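Local coordinates for protein ADP-ribosylglycohydrolase (Thermus thermophilus, PDB 2YZV) that belongs to the ADP-ribosylglycohydrolase family, has a helical fold without strands and carries two bound magnesium ions, at residues 134-143 and 171-180. Sequence-based numbering, arbitrary orientation.
Sequences LAPLVLAYEN and LAWLLREALR
V138 of helix 135-141 enters helix 162-179 as a knob, its two methyls sunk among A172, L175, R176 and L179. With CG1 anti to the backbone N (chi1 178°), the torsion puts that methyl against helix 162-179: it lies 3.7 Å from L179 CD1 and also rests against L175 CB and the backbone N of R176. CG2 is turned to the earlier turn and lies over A172 CA. One turn before V138, L134 slides alongside L171 in the opposite direction, and its CD1 comes to 3.8 Å from L171 CB while also meeting A172. L175 reaches the other way, setting its CD1 against A135 CA. This knob-in-hole contact joins two helices of the all-helical ADP-ribosylglycohydrolase fold; the axes of 135-141 and 171-179 cross at -50° and come within 9.6 Å. Q261 of helix 252-267 touches L134 and L175, and A265 touches L179. Beyond the apolar part, E142 and N143 meet R180 through polar groups. R180, extended from CG to NE, offers the edge of its guanidinium to two acceptors: NE gives a salt-bridging hydrogen bond of 2.9 Å to the anti lone pair of E142 OE2, and NH2 bonds to N143 OD1 at 3.0 Å. The N143 amide is nearly coplanar with the guanidinium, whereas the E142 carboxylate is steeply tilted from it. R11 holds the other oxygen, OE1, so two arginines share the carboxylate and probably favour its charged form. R176 lays CD against E142 O, 3.4 Å away, and a water bridges that carbonyl oxygen to R176 NH1; R176 NE and NH2 both grip E177 OE2.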
loop_
_atom_site.group_PDB
_atom_site.type_symbol
_atom_site.label_atom_id
_atom_site.label_comp_id
_atom_site.label_asym_id
_atom_site.label_seq_id
_atom_site.Cartn_x
_atom_site.Cartn_y
_atom_site.Cartn_z
ATOM N N LEU A 134 2.936 2.560 -1.684
ATOM C CA LEU A 134 3.304 2.260 -3.071
ATOM C C LEU A 134 2.466 2.737 -4.269
ATOM O O LEU A 134 3.019 3.290 -5.220
ATOM C CB LEU A 134 3.502 0.750 -3.221
ATOM C CG LEU A 134 4.861 0.189 -3.658
ATOM C CD1 LEU A 134 4.610 -1.063 -4.481
ATOM C CD2 LEU A 134 5.648 1.198 -4.478
ATOM N N ALA A 135 1.154 2.511 -4.234
ATOM C CA ALA A 135 0.263 2.869 -5.344
ATOM C C ALA A 135 0.603 4.111 -6.175
ATOM O O ALA A 135 0.659 4.034 -7.405
ATOM C CB ALA A 135 -1.177 2.963 -4.842
ATOM N N PRO A 136 0.825 5.267 -5.532
ATOM C CA PRO A 136 1.149 6.472 -6.312
ATOM C C PRO A 136 2.284 6.280 -7.326
ATOM O O PRO A 136 2.214 6.786 -8.451
ATOM C CB PRO A 136 1.503 7.491 -5.233
ATOM C CG PRO A 136 0.618 7.084 -4.096
ATOM C CD PRO A 136 0.772 5.575 -4.091
ATOM N N LEU A 137 3.322 5.551 -6.931
ATOM C CA LEU A 137 4.452 5.316 -7.822
ATOM C C LEU A 137 4.040 4.533 -9.058
ATOM O O LEU A 137 4.421 4.885 -10.179
ATOM C CB LEU A 137 5.566 4.556 -7.099
ATOM C CG LEU A 137 6.756 4.137 -7.968
ATOM C CD1 LEU A 137 7.423 5.364 -8.572
ATOM C CD2 LEU A 137 7.749 3.363 -7.117
ATOM N N VAL A 138 3.270 3.468 -8.861
ATOM C CA VAL A 138 2.837 2.647 -9.989
ATOM C C VAL A 138 1.856 3.397 -10.890
ATOM O O VAL A 138 1.870 3.223 -12.113
ATOM C CB VAL A 138 2.200 1.321 -9.501
ATOM C CG1 VAL A 138 1.720 0.498 -10.691
ATOM C CG2 VAL A 138 3.221 0.524 -8.695
ATOM N N LEU A 139 1.011 4.236 -10.300
ATOM C CA LEU A 139 0.052 4.992 -11.102
ATOM C C LEU A 139 0.751 5.898 -12.111
ATOM O O LEU A 139 0.317 6.006 -13.259
ATOM C CB LEU A 139 -0.853 5.841 -10.205
ATOM C CG LEU A 139 -2.244 5.278 -9.893
ATOM C CD1 LEU A 139 -2.139 3.928 -9.206
ATOM C CD2 LEU A 139 -2.984 6.265 -9.011
ATOM N N ALA A 140 1.831 6.541 -11.683
ATOM C CA ALA A 140 2.560 7.459 -12.557
ATOM C C ALA A 140 3.647 6.810 -13.407
ATOM O O ALA A 140 3.901 7.248 -14.528
ATOM C CB ALA A 140 3.160 8.591 -11.730
ATOM N N TYR A 141 4.285 5.766 -12.892
ATOM C CA TYR A 141 5.362 5.113 -13.632
ATOM C C TYR A 141 5.042 3.692 -14.087
ATOM O O TYR A 141 5.937 2.877 -14.303
ATOM C CB TYR A 141 6.640 5.132 -12.784
ATOM C CG TYR A 141 7.262 6.505 -12.703
ATOM C CD1 TYR A 141 8.152 6.945 -13.682
ATOM C CD2 TYR A 141 6.925 7.386 -11.676
ATOM C CE1 TYR A 141 8.689 8.222 -13.646
ATOM C CE2 TYR A 141 7.458 8.673 -11.630
ATOM C CZ TYR A 141 8.340 9.083 -12.620
ATOM O OH TYR A 141 8.866 10.354 -12.596
ATOM N N GLU A 142 3.754 3.420 -14.257
ATOM C CA GLU A 142 3.272 2.112 -14.687
ATOM C C GLU A 142 4.030 1.537 -15.882
ATOM O O GLU A 142 4.382 0.359 -15.903
ATOM C CB GLU A 142 1.795 2.202 -15.076
ATOM C CG GLU A 142 1.186 0.872 -15.490
ATOM C CD GLU A 142 -0.034 1.042 -16.374
ATOM O OE1 GLU A 142 -0.785 2.014 -16.166
ATOM O OE2 GLU A 142 -0.240 0.198 -17.273
ATOM N N ASN A 143 4.279 2.386 -16.871
ATOM C CA ASN A 143 4.928 1.953 -18.101
ATOM C C ASN A 143 6.445 2.063 -18.165
ATOM O O ASN A 143 7.054 1.673 -19.164
ATOM C CB ASN A 143 4.299 2.713 -19.267
ATOM C CG ASN A 143 2.788 2.700 -19.203
ATOM O OD1 ASN A 143 2.171 1.638 -19.182
ATOM N ND2 ASN A 143 2.185 3.882 -19.159
ATOM N N LEU A 171 4.945 -6.170 -4.985
ATOM C CA LEU A 171 3.702 -5.404 -4.987
ATOM C C LEU A 171 3.649 -4.470 -6.199
ATOM O O LEU A 171 2.586 -4.250 -6.768
ATOM C CB LEU A 171 3.543 -4.601 -3.687
ATOM C CG LEU A 171 2.215 -3.841 -3.540
ATOM C CD1 LEU A 171 1.047 -4.817 -3.576
ATOM C CD2 LEU A 171 2.208 -3.074 -2.225
ATOM N N ALA A 172 4.794 -3.928 -6.600
ATOM C CA ALA A 172 4.823 -3.045 -7.760
ATOM C C ALA A 172 4.360 -3.837 -8.980
ATOM O O ALA A 172 3.564 -3.349 -9.783
ATOM C CB ALA A 172 6.233 -2.500 -7.976
ATOM N N TRP A 173 4.851 -5.066 -9.107
ATOM C CA TRP A 173 4.473 -5.922 -10.229
ATOM C C TRP A 173 2.973 -6.213 -10.168
ATOM O O TRP A 173 2.268 -6.100 -11.171
ATOM C CB TRP A 173 5.250 -7.240 -10.180
ATOM C CG TRP A 173 4.903 -8.166 -11.310
ATOM C CD1 TRP A 173 5.410 -8.132 -12.579
ATOM C CD2 TRP A 173 3.937 -9.225 -11.291
ATOM N NE1 TRP A 173 4.820 -9.103 -13.352
ATOM C CE2 TRP A 173 3.912 -9.789 -12.588
ATOM C CE3 TRP A 173 3.090 -9.754 -10.307
ATOM C CZ2 TRP A 173 3.073 -10.854 -12.927
ATOM C CZ3 TRP A 173 2.252 -10.818 -10.645
ATOM C CH2 TRP A 173 2.254 -11.355 -11.949
ATOM N N LEU A 174 2.493 -6.584 -8.984
ATOM C CA LEU A 174 1.080 -6.886 -8.793
ATOM C C LEU A 174 0.186 -5.719 -9.192
ATOM O O LEU A 174 -0.814 -5.901 -9.890
ATOM C CB LEU A 174 0.804 -7.245 -7.329
ATOM C CG LEU A 174 1.261 -8.632 -6.878
ATOM C CD1 LEU A 174 1.248 -8.705 -5.356
ATOM C CD2 LEU A 174 0.349 -9.697 -7.478
ATOM N N LEU A 175 0.541 -4.519 -8.746
ATOM C CA LEU A 175 -0.267 -3.357 -9.071
ATOM C C LEU A 175 -0.243 -3.052 -10.564
ATOM O O LEU A 175 -1.281 -2.762 -11.144
ATOM C CB LEU A 175 0.189 -2.138 -8.263
ATOM C CG LEU A 175 -0.018 -2.255 -6.746
ATOM C CD1 LEU A 175 0.331 -0.927 -6.095
ATOM C CD2 LEU A 175 -1.470 -2.628 -6.436
ATOM N N ARG A 176 0.930 -3.124 -11.185
ATOM C CA ARG A 176 1.018 -2.853 -12.619
ATOM C C ARG A 176 0.133 -3.829 -13.390
ATOM O O ARG A 176 -0.652 -3.425 -14.249
ATOM C CB ARG A 176 2.460 -2.984 -13.118
ATOM C CG ARG A 176 2.622 -2.602 -14.593
ATOM C CD ARG A 176 4.012 -2.940 -15.104
ATOM N NE ARG A 176 4.195 -4.383 -15.225
ATOM C CZ ARG A 176 5.365 -4.972 -15.442
ATOM N NH1 ARG A 176 6.464 -4.238 -15.557
ATOM N NH2 ARG A 176 5.436 -6.292 -15.555
ATOM N N GLU A 177 0.258 -5.116 -13.081
ATOM C CA GLU A 177 -0.534 -6.132 -13.767
ATOM C C GLU A 177 -2.024 -5.958 -13.521
ATOM O O GLU A 177 -2.835 -6.101 -14.441
ATOM C CB GLU A 177 -0.085 -7.530 -13.336
ATOM C CG GLU A 177 1.329 -7.859 -13.775
ATOM C CD GLU A 177 1.497 -7.770 -15.278
ATOM O OE1 GLU A 177 0.888 -8.592 -15.993
ATOM O OE2 GLU A 177 2.231 -6.875 -15.739
ATOM N N ALA A 178 -2.395 -5.653 -12.281
ATOM C CA ALA A 178 -3.799 -5.459 -11.964
ATOM C C ALA A 178 -4.372 -4.274 -12.738
ATOM O O ALA A 178 -5.482 -4.348 -13.266
ATOM C CB ALA A 178 -3.978 -5.250 -10.456
ATOM N N LEU A 179 -3.615 -3.181 -12.811
ATOM C CA LEU A 179 -4.069 -1.989 -13.526
ATOM C C LEU A 179 -4.261 -2.269 -15.010
ATOM O O LEU A 179 -5.056 -1.605 -15.679
ATOM C CB LEU A 179 -3.066 -0.848 -13.354
ATOM C CG LEU A 179 -2.981 -0.220 -11.960
ATOM C CD1 LEU A 179 -1.807 0.749 -11.911
ATOM C CD2 LEU A 179 -4.291 0.492 -11.626
ATOM N N ARG A 180 -3.533 -3.256 -15.511
ATOM C CA ARG A 180 -3.612 -3.621 -16.918
ATOM C C ARG A 180 -4.681 -4.662 -17.207
ATOM O O ARG A 180 -4.817 -5.126 -18.341
ATOM C CB ARG A 180 -2.245 -4.094 -17.403
ATOM C CG ARG A 180 -1.248 -2.951 -17.472
ATOM C CD ARG A 180 0.137 -3.405 -17.874
ATOM N NE ARG A 180 1.001 -2.259 -18.128
ATOM C CZ ARG A 180 2.271 -2.347 -18.505
ATOM N NH1 ARG A 180 2.832 -3.536 -18.672
ATOM N NH2 ARG A 180 2.976 -1.243 -18.725
HETATM O O HOH W 1 6.536 -1.259 -16.345
#